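Local coordinates for putative GAF sensor protein (PDB 5HL6) that probably reduces the R-sulfoxide of free L-methionine, using a GAF-type domain, at residues V35-L41 with H168-A173; F67-V73 with V84-L88; A96-R100 with G134-V139. All coordinates share one frame; numbering follows the deposited sequence.

Contact 1: residues V35-L41 with H168-A173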
loop_
_atom_site.group_PDB
_atom_site.type_symbol
_atom_site.label_atom_id
_atom_site.label_comp_id
_atom_site.label_asym_id
_atom_site.label_seq_id
_atom_site.Cartn_x
_atom_site.Cartn_y
_atom_site.Cartn_z
ATOM N N VAL B 35 -5.527 5.964 12.307
ATOM C CA VAL B 35 -6.666 5.148 11.883
ATOM C C VAL B 35 -7.950 5.406 12.673
ATOM O O VAL B 35 -9.026 4.997 12.209
ATOM C CB VAL B 35 -6.331 3.640 11.925
ATOM C CG1 VAL B 35 -5.128 3.343 11.023
ATOM C CG2 VAL B 35 -6.073 3.177 13.355
ATOM N N GLU B 36 -7.879 6.101 13.817
ATOM C CA GLU B 36 -9.003 6.183 14.752
ATOM C C GLU B 36 -10.306 6.633 14.092
ATOM O O GLU B 36 -11.377 6.068 14.348
ATOM C CB GLU B 36 -8.653 7.145 15.891
ATOM C CG GLU B 36 -8.388 6.489 17.227
ATOM C CD GLU B 36 -7.960 7.494 18.283
ATOM O OE1 GLU B 36 -7.717 8.669 17.925
ATOM O OE2 GLU B 36 -7.865 7.110 19.469
ATOM N N SER B 37 -10.252 7.686 13.288
ATOM C CA SER B 37 -11.474 8.309 12.806
ATOM C C SER B 37 -11.795 7.986 11.348
ATOM O O SER B 37 -12.842 8.410 10.861
ATOM C CB SER B 37 -11.398 9.826 13.000
ATOM O OG SER B 37 -10.303 10.359 12.277
ATOM N N GLU B 38 -10.937 7.248 10.639
ATOM C CA GLU B 38 -11.242 6.880 9.262
ATOM C C GLU B 38 -12.030 5.575 9.253
ATOM O O GLU B 38 -11.554 4.571 9.804
ATOM C CB GLU B 38 -9.967 6.731 8.440
ATOM C CG GLU B 38 -10.189 6.103 7.068
ATOM C CD GLU B 38 -11.247 6.820 6.256
ATOM O OE1 GLU B 38 -11.235 8.072 6.201
ATOM O OE2 GLU B 38 -12.114 6.131 5.683
ATOM N N PRO B 39 -13.217 5.530 8.644
ATOM C CA PRO B 39 -13.998 4.285 8.670
ATOM C C PRO B 39 -13.479 3.200 7.738
ATOM O O PRO B 39 -13.680 2.016 8.020
ATOM C CB PRO B 39 -15.404 4.744 8.254
ATOM C CG PRO B 39 -15.188 6.011 7.524
ATOM C CD PRO B 39 -14.019 6.672 8.182
ATOM N N ASP B 40 -12.813 3.570 6.639
ATOM C CA ASP B 40 -12.504 2.607 5.589
ATOM C C ASP B 40 -11.333 1.713 5.984
ATOM O O ASP B 40 -10.229 2.197 6.258
ATOM C CB ASP B 40 -12.203 3.314 4.271
ATOM C CG ASP B 40 -12.124 2.341 3.118
ATOM O OD1 ASP B 40 -13.191 2.035 2.541
ATOM O OD2 ASP B 40 -11.002 1.877 2.808
ATOM N N LEU B 41 -11.572 0.399 5.961
ATOM C CA LEU B 41 -10.596 -0.568 6.456
ATOM C C LEU B 41 -9.381 -0.650 5.537
ATOM O O LEU B 41 -8.242 -0.703 6.005
ATOM C CB LEU B 41 -11.258 -1.935 6.581
ATOM C CG LEU B 41 -10.308 -3.068 6.986
ATOM C CD1 LEU B 41 -9.702 -2.773 8.361
ATOM C CD2 LEU B 41 -11.021 -4.429 6.978
ATOM N N HIS B 168 -8.563 -0.443 16.554
ATOM C CA HIS B 168 -9.032 0.878 16.134
ATOM C C HIS B 168 -9.321 0.974 14.641
ATOM O O HIS B 168 -9.750 2.037 14.172
ATOM C CB HIS B 168 -8.020 1.950 16.551
ATOM C CG HIS B 168 -7.882 2.101 18.038
ATOM N ND1 HIS B 168 -8.637 2.993 18.770
ATOM C CD2 HIS B 168 -7.089 1.460 18.930
ATOM C CE1 HIS B 168 -8.306 2.903 20.046
ATOM N NE2 HIS B 168 -7.371 1.979 20.171
ATOM N N ALA B 169 -9.103 -0.097 13.881
ATOM C CA ALA B 169 -9.534 -0.117 12.489
ATOM C C ALA B 169 -10.420 -1.321 12.205
ATOM O O ALA B 169 -11.562 -1.144 11.774
ATOM C CB ALA B 169 -8.331 -0.094 11.530
ATOM N N TRP B 170 -9.937 -2.545 12.440
ATOM C CA TRP B 170 -10.683 -3.714 11.985
ATOM C C TRP B 170 -11.911 -3.962 12.853
ATOM O O TRP B 170 -13.039 -4.029 12.343
ATOM C CB TRP B 170 -9.789 -4.956 11.960
ATOM C CG TRP B 170 -10.450 -6.094 11.241
ATOM C CD1 TRP B 170 -10.297 -6.432 9.924
ATOM C CD2 TRP B 170 -11.386 -7.032 11.787
ATOM N NE1 TRP B 170 -11.071 -7.525 9.622
ATOM C CE2 TRP B 170 -11.748 -7.915 10.747
ATOM C CE3 TRP B 170 -11.937 -7.226 13.061
ATOM C CZ2 TRP B 170 -12.643 -8.973 10.937
ATOM C CZ3 TRP B 170 -12.842 -8.266 13.243
ATOM C CH2 TRP B 170 -13.178 -9.134 12.187
ATOM N N GLN B 171 -11.706 -4.137 14.166
ATOM C CA GLN B 171 -12.823 -4.437 15.063
ATOM C C GLN B 171 -13.813 -3.284 15.115
ATOM O O GLN B 171 -15.024 -3.499 15.246
ATOM C CB GLN B 171 -12.312 -4.743 16.465
ATOM C CG GLN B 171 -13.349 -5.447 17.352
ATOM C CD GLN B 171 -13.537 -6.903 16.958
ATOM O OE1 GLN B 171 -12.572 -7.674 16.918
ATOM N NE2 GLN B 171 -14.782 -7.294 16.680
ATOM N N LYS B 172 -13.305 -2.050 15.052
ATOM C CA LYS B 172 -14.172 -0.876 14.958
ATOM C C LYS B 172 -15.145 -1.001 13.787
ATOM O O LYS B 172 -16.353 -0.779 13.938
ATOM C CB LYS B 172 -13.313 0.385 14.817
ATOM C CG LYS B 172 -14.081 1.633 14.368
ATOM C CD LYS B 172 -13.151 2.822 14.113
ATOM C CE LYS B 172 -12.581 2.828 12.682
ATOM N NZ LYS B 172 -11.448 3.803 12.527
ATOM N N ALA B 173 -14.637 -1.368 12.606
ATOM C CA ALA B 173 -15.527 -1.484 11.453
ATOM C C ALA B 173 -16.469 -2.673 11.606
ATOM O O ALA B 173 -17.669 -2.566 11.319
ATOM C CB ALA B 173 -14.719 -1.605 10.157
HETATM O O HOH W 1 -11.534 0.762 9.495
#
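Val-35, at the end of helix 20-35, turns its CB toward helix 152-176; its CG2 meets His-168 CB at 3.9 Å, the two side chains crossing at about a right angle. The Glu-36 side chain lies beside that of His-168, pointing the same way, CG 3.8 Å from ND1, with carboxylate and imidazole planes 58° apart. The backbone then curls around the amine of Lys-172. A bend at chi3 (86°) in that lysine turns NZ into the loop, where it donates to Glu-38 O at 2.8 Å from above the carbonyl plane, to His-168 O at 3.0 Å within its own helix, and weakly to Glu-36 O. Three carbonyl oxygens thus accept from the probably charged amine. Glu-38 turns its carboxylate back to the loop, OE2 accepting from Asp-40 N, while OE1 forms a salt bridge with Arg-85 of the second subunit. Pro-39 O reaches Ala-169 O through a water that donates to both. Asp-40 OD2 caps Ala-43 N of helix 41-55. Leu-41 closes the segment, its CD2 lying 3.6 Å from Trp-170 CD1. The loop links helices 20-35 and 41-55 and lies against the C-terminal part of helix 152-176.

Contact 2: residues F67-V73 with V84-L88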
loop_
_atom_site.group_PDB
_atom_site.type_symbol
_atom_site.label_atom_id
_atom_site.label_comp_id
_atom_site.label_asym_id
_atom_site.label_seq_id
_atom_site.Cartn_x
_atom_site.Cartn_y
_atom_site.Cartn_z
ATOM N N PHE B 67 -6.947 -13.249 5.384
ATOM C CA PHE B 67 -7.573 -14.552 5.227
ATOM C C PHE B 67 -8.901 -14.404 4.494
ATOM O O PHE B 67 -9.775 -13.643 4.927
ATOM C CB PHE B 67 -7.778 -15.176 6.602
ATOM C CG PHE B 67 -8.206 -16.604 6.562
ATOM C CD1 PHE B 67 -7.410 -17.563 5.946
ATOM C CD2 PHE B 67 -9.385 -17.002 7.166
ATOM C CE1 PHE B 67 -7.801 -18.899 5.919
ATOM C CE2 PHE B 67 -9.777 -18.334 7.147
ATOM C CZ PHE B 67 -8.984 -19.282 6.517
ATOM N N ASP B 68 -9.062 -15.126 3.380
ATOM C CA ASP B 68 -10.287 -15.041 2.596
ATOM C C ASP B 68 -11.268 -16.161 2.927
ATOM O O ASP B 68 -12.198 -16.415 2.158
ATOM C CB ASP B 68 -9.967 -15.018 1.098
ATOM C CG ASP B 68 -9.539 -16.378 0.543
ATOM O OD1 ASP B 68 -9.289 -17.327 1.320
ATOM O OD2 ASP B 68 -9.447 -16.485 -0.699
ATOM N N GLY B 69 -11.093 -16.814 4.066
ATOM C CA GLY B 69 -11.890 -17.960 4.419
ATOM C C GLY B 69 -11.270 -19.284 4.041
ATOM O O GLY B 69 -11.651 -20.316 4.601
ATOM N N THR B 70 -10.321 -19.279 3.108
ATOM C CA THR B 70 -9.615 -20.487 2.702
ATOM C C THR B 70 -8.110 -20.345 2.849
ATOM O O THR B 70 -7.453 -21.248 3.384
ATOM C CB THR B 70 -9.974 -20.830 1.247
ATOM O OG1 THR B 70 -11.371 -21.131 1.162
ATOM C CG2 THR B 70 -9.160 -22.016 0.750
ATOM N N GLU B 71 -7.542 -19.229 2.390
ATOM C CA GLU B 71 -6.106 -19.019 2.444
ATOM C C GLU B 71 -5.835 -17.533 2.601
ATOM O O GLU B 71 -6.755 -16.709 2.590
ATOM C CB GLU B 71 -5.421 -19.587 1.194
ATOM C CG GLU B 71 -5.882 -18.949 -0.109
ATOM C CD GLU B 71 -5.237 -19.595 -1.326
ATOM O OE1 GLU B 71 -4.303 -20.412 -1.155
ATOM O OE2 GLU B 71 -5.672 -19.283 -2.454
ATOM N N LEU B 72 -4.554 -17.193 2.741
ATOM C CA LEU B 72 -4.121 -15.798 2.795
ATOM C C LEU B 72 -4.018 -15.188 1.395
ATOM O O LEU B 72 -3.587 -15.847 0.440
ATOM C CB LEU B 72 -2.767 -15.695 3.500
ATOM C CG LEU B 72 -2.732 -16.156 4.959
ATOM C CD1 LEU B 72 -1.307 -16.161 5.477
ATOM C CD2 LEU B 72 -3.568 -15.192 5.773
ATOM N N VAL B 73 -4.415 -13.915 1.290
ATOM C CA VAL B 73 -4.379 -13.142 0.048
ATOM C C VAL B 73 -3.768 -11.787 0.380
ATOM O O VAL B 73 -4.176 -11.149 1.356
ATOM C CB VAL B 73 -5.784 -12.953 -0.562
ATOM C CG1 VAL B 73 -5.677 -12.254 -1.927
ATOM C CG2 VAL B 73 -6.535 -14.292 -0.681
ATOM N N VAL B 84 1.333 -13.589 -3.513
ATOM C CA VAL B 84 -0.042 -13.135 -3.700
ATOM C C VAL B 84 -1.011 -13.974 -2.879
ATOM O O VAL B 84 -1.828 -13.437 -2.129
ATOM C CB VAL B 84 -0.414 -13.148 -5.199
ATOM C CG1 VAL B 84 -1.777 -12.516 -5.414
ATOM C CG2 VAL B 84 0.650 -12.419 -6.014
ATOM N N ARG B 85 -0.916 -15.296 -2.990
ATOM C CA ARG B 85 -1.720 -16.216 -2.198
ATOM C C ARG B 85 -0.818 -17.171 -1.433
ATOM O O ARG B 85 0.165 -17.687 -1.980
ATOM C CB ARG B 85 -2.694 -17.001 -3.080
ATOM C CG ARG B 85 -3.844 -16.134 -3.538
ATOM C CD ARG B 85 -4.812 -16.809 -4.489
ATOM N NE ARG B 85 -5.883 -15.856 -4.743
ATOM C CZ ARG B 85 -6.988 -15.778 -4.009
ATOM N NH1 ARG B 85 -7.175 -16.644 -3.020
ATOM N NH2 ARG B 85 -7.907 -14.848 -4.270
ATOM N N ILE B 86 -1.161 -17.410 -0.167
ATOM C CA ILE B 86 -0.396 -18.305 0.699
ATOM C C ILE B 86 -1.366 -19.248 1.403
ATOM O O ILE B 86 -2.281 -18.796 2.104
ATOM C CB ILE B 86 0.448 -17.533 1.726
ATOM C CG1 ILE B 86 1.434 -16.604 1.021
ATOM C CG2 ILE B 86 1.215 -18.488 2.625
ATOM C CD1 ILE B 86 2.138 -15.662 1.955
ATOM N N ALA B 87 -1.160 -20.555 1.225
ATOM C CA ALA B 87 -1.982 -21.547 1.895
ATOM C C ALA B 87 -1.654 -21.590 3.383
ATOM O O ALA B 87 -0.523 -21.322 3.798
ATOM C CB ALA B 87 -1.768 -22.931 1.280
ATOM N N LEU B 88 -2.663 -21.923 4.186
ATOM C CA LEU B 88 -2.435 -22.186 5.601
ATOM C C LEU B 88 -1.319 -23.210 5.767
ATOM O O LEU B 88 -1.287 -24.229 5.071
ATOM C CB LEU B 88 -3.723 -22.686 6.259
ATOM C CG LEU B 88 -4.808 -21.626 6.532
ATOM C CD1 LEU B 88 -6.029 -22.247 7.181
ATOM C CD2 LEU B 88 -4.283 -20.462 7.379
HETATM O O HOH W 2 -10.132 -14.802 -2.659
HETATM O O HOH W 3 -5.062 -22.772 3.146
#
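Leu-72 and Ile-86 form an antiparallel hydrogen-bonded pair: Leu-72 N donates to Ile-86 O and Ile-86 N to Leu-72 O, both at 2.9 Å. Next to it, Val-73 and Arg-85 make a non-hydrogen-bonded pair. This is the tight part of the hairpin. The buried side chains of Leu-72 and Ile-86 share one sheet face, CB to CB 4.1 Å, and pack there on Tyr-65 and helix 91-99. On the face of Val-73 and Arg-85, the arginine runs extended from CG to NE beside the valine, pointing the same way, and Val-73 CG2 sits over one face of the guanidinium, 3.4 Å from NH1.

The turn side is looser and more polar. Arg-85 NH1 donates to Glu-71 OE2 at 3.1 Å and to Asp-68 OD2 at 3.3 Å, both acceptors near the guanidinium plane. Glu-71 OE2 is met on its anti side, Asp-68 OD2 from above its carboxylate. A water also joins Asp-68 OD2 to Arg-85 NH2. Farther along, another water links Thr-70 O to Leu-88 N, and Leu-88 CD1 touches Phe-67 CE1 at 4.0 Å.

Asp-68 OD1 organises the turn, accepting from Thr-70 N in an Asx turn and from Glu-71 N, the two donors coming from opposite faces of the carboxylate. With NE of Arg-85 in a salt bridge to Glu-38 of the second subunit, three carboxylates share one guanidinium, which probably stabilises its positive charge and couples this turn to the dimer interface.

Contact 3: residues A96-R100 with G134-V139. With EDO (1,2-ethanediol), chain D.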
loop_
_atom_site.group_PDB
_atom_site.type_symbol
_atom_site.label_atom_id
_atom_site.label_comp_id
_atom_site.label_asym_id
_atom_site.label_seq_id
_atom_site.Cartn_x
_atom_site.Cartn_y
_atom_site.Cartn_z
ATOM N N ALA B 96 2.359 -18.799 10.503
ATOM C CA ALA B 96 1.770 -17.874 11.472
ATOM C C ALA B 96 0.249 -17.952 11.458
ATOM O O ALA B 96 -0.388 -18.006 12.514
ATOM C CB ALA B 96 2.220 -16.447 11.187
ATOM N N ALA B 97 -0.351 -17.959 10.264
ATOM C CA ALA B 97 -1.808 -17.963 10.180
ATOM C C ALA B 97 -2.394 -19.248 10.745
ATOM O O ALA B 97 -3.430 -19.216 11.420
ATOM C CB ALA B 97 -2.257 -17.757 8.733
ATOM N N GLN B 98 -1.737 -20.385 10.509
ATOM C CA GLN B 98 -2.300 -21.658 10.937
ATOM C C GLN B 98 -2.078 -21.899 12.426
ATOM O O GLN B 98 -2.998 -22.323 13.137
ATOM C CB GLN B 98 -1.703 -22.803 10.117
ATOM C CG GLN B 98 -2.126 -24.174 10.626
ATOM C CD GLN B 98 -1.922 -25.268 9.606
ATOM O OE1 GLN B 98 -0.794 -25.708 9.360
ATOM N NE2 GLN B 98 -3.019 -25.723 9.007
ATOM N N THR B 99 -0.853 -21.666 12.912
ATOM C CA THR B 99 -0.560 -21.868 14.330
ATOM C C THR B 99 -1.162 -20.766 15.201
ATOM O O THR B 99 -1.272 -20.947 16.422
ATOM C CB THR B 99 0.956 -21.925 14.560
ATOM O OG1 THR B 99 1.537 -20.659 14.221
ATOM C CG2 THR B 99 1.613 -23.021 13.699
ATOM N N ARG B 100 -1.557 -19.652 14.592
ATOM C CA ARG B 100 -1.975 -18.433 15.291
ATOM C C ARG B 100 -0.952 -18.019 16.350
ATOM O O ARG B 100 -1.290 -17.504 17.421
ATOM C CB ARG B 100 -3.369 -18.603 15.885
ATOM C CG ARG B 100 -4.443 -18.857 14.835
ATOM C CD ARG B 100 -5.810 -18.938 15.488
ATOM N NE ARG B 100 -6.892 -18.995 14.515
ATOM C CZ ARG B 100 -8.163 -18.742 14.809
ATOM N NH1 ARG B 100 -8.507 -18.417 16.053
ATOM N NH2 ARG B 100 -9.090 -18.818 13.863
ATOM N N GLY B 134 -12.704 -14.713 17.593
ATOM C CA GLY B 134 -11.833 -15.820 17.255
ATOM C C GLY B 134 -11.609 -16.036 15.770
ATOM O O GLY B 134 -10.872 -16.961 15.398
ATOM N N THR B 135 -12.226 -15.227 14.914
ATOM C CA THR B 135 -12.001 -15.319 13.475
ATOM C C THR B 135 -10.571 -14.925 13.127
ATOM O O THR B 135 -10.050 -13.931 13.637
ATOM C CB THR B 135 -12.974 -14.388 12.740
ATOM O OG1 THR B 135 -14.325 -14.757 13.042
ATOM C CG2 THR B 135 -12.747 -14.436 11.230
ATOM N N LEU B 136 -9.934 -15.697 12.237
ATOM C CA LEU B 136 -8.638 -15.292 11.706
ATOM C C LEU B 136 -8.827 -14.138 10.717
ATOM O O LEU B 136 -9.476 -14.317 9.680
ATOM C CB LEU B 136 -7.947 -16.476 11.015
ATOM C CG LEU B 136 -6.633 -16.130 10.325
ATOM C CD1 LEU B 136 -5.604 -15.696 11.354
ATOM C CD2 LEU B 136 -6.123 -17.324 9.502
ATOM N N ILE B 137 -8.269 -12.962 11.039
ATOM C CA ILE B 137 -8.301 -11.814 10.123
ATOM C C ILE B 137 -7.261 -11.979 9.019
ATOM O O ILE B 137 -7.555 -11.801 7.828
ATOM C CB ILE B 137 -8.076 -10.495 10.885
ATOM C CG1 ILE B 137 -9.192 -10.257 11.909
ATOM C CG2 ILE B 137 -7.931 -9.279 9.873
ATOM C CD1 ILE B 137 -8.870 -9.205 12.972
ATOM N N GLY B 138 -6.032 -12.308 9.402
ATOM C CA GLY B 138 -4.921 -12.460 8.463
ATOM C C GLY B 138 -3.609 -12.422 9.231
ATOM O O GLY B 138 -3.543 -12.844 10.385
ATOM N N VAL B 139 -2.566 -11.895 8.582
ATOM C CA VAL B 139 -1.294 -11.694 9.263
ATOM C C VAL B 139 -0.707 -10.348 8.875
ATOM O O VAL B 139 -0.996 -9.798 7.812
ATOM C CB VAL B 139 -0.267 -12.804 8.962
ATOM C CG1 VAL B 139 -0.856 -14.194 9.237
ATOM C CG2 VAL B 139 0.250 -12.676 7.532
HETATM C C1 EDO D . -13.145 -17.643 9.680
HETATM O O1 EDO D . -13.135 -16.975 8.405
HETATM C C2 EDO D . -11.802 -18.321 9.941
HETATM O O2 EDO D . -11.325 -18.081 11.278
#
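Arg-100 reaches from the end of helix 91-99 to Gly-134, where NH1 donates to Gly-134 O at 2.9 Å and NH2 adds a weak bond to the same oxygen. Neither approach is straight: the N-H...O angle from NH1 is 132°, and the carbonyl oxygen lies near the guanidinium edge but tilted from its plane. The residue leaves the helix with positive phi (50°), and its chain, extended from CG to NE, spans the distance to the turn before strand 136-144. Gly-134 also takes a positive phi in that turn.

Deeper in, the contact is apolar. With CG opposite the backbone N across the CA-CB bond (chi1 175°), Leu-136 directs CD2 at the helix, 4.0 Å from Ala-97 CB and 3.8 Å from Ala-97 O. Val-139 presents CG1, the branch opposite its carbonyl carbon, and sets it 3.9 Å from Ala-97 CB and 4.3 Å from Ala-96 CB. The small alanine side chains probably help the helix to approach the strand. Between Leu-136 and Val-139, a classic beta bulge sets Ile-137 and Gly-138 opposite the single residue Leu-129 of strand 123-130; Ile-137 packs on Val-166 of helix 152-176.

A 1,2-ethanediol, probably from the crystallisation liquor, accepts from Leu-136 N through O2 at 2.9 Å in a nearly straight bond. Thr-135 brings CG2 to within 3.6 Å of its C1, while Thr-135 OG1 is hydrogen-bonded to Asp-133 OD1. Helix 91-99 thus packs on one face of the antiparallel sheet and helix 152-176 on the other, the layered organisation characteristic of a GAF domain.

How the contacts relate
From the N terminus, the chain enters contact 1 at 35-41, which closes only when helix 152-176 arrives at 168-173. Both other contacts nest inside this long loop, one after the other: contact 2 closes the short hairpin between 67-73 and 84-88, and contact 3 then joins 96-100 to 134-139. Contacts 2 and 3 meet twice: at helix 91-99, where Leu-72 and Leu-88 press on Ala-97, and within the sheet, where Phe-67 pairs with Ile-137. Contact 3 also touches contact 1, through Ile-137 against Trp-170. Contacts 1 and 2 do not touch within the chain, yet both face the second subunit. Together they tie the hairpin, both helical layers and the sheet into one domain.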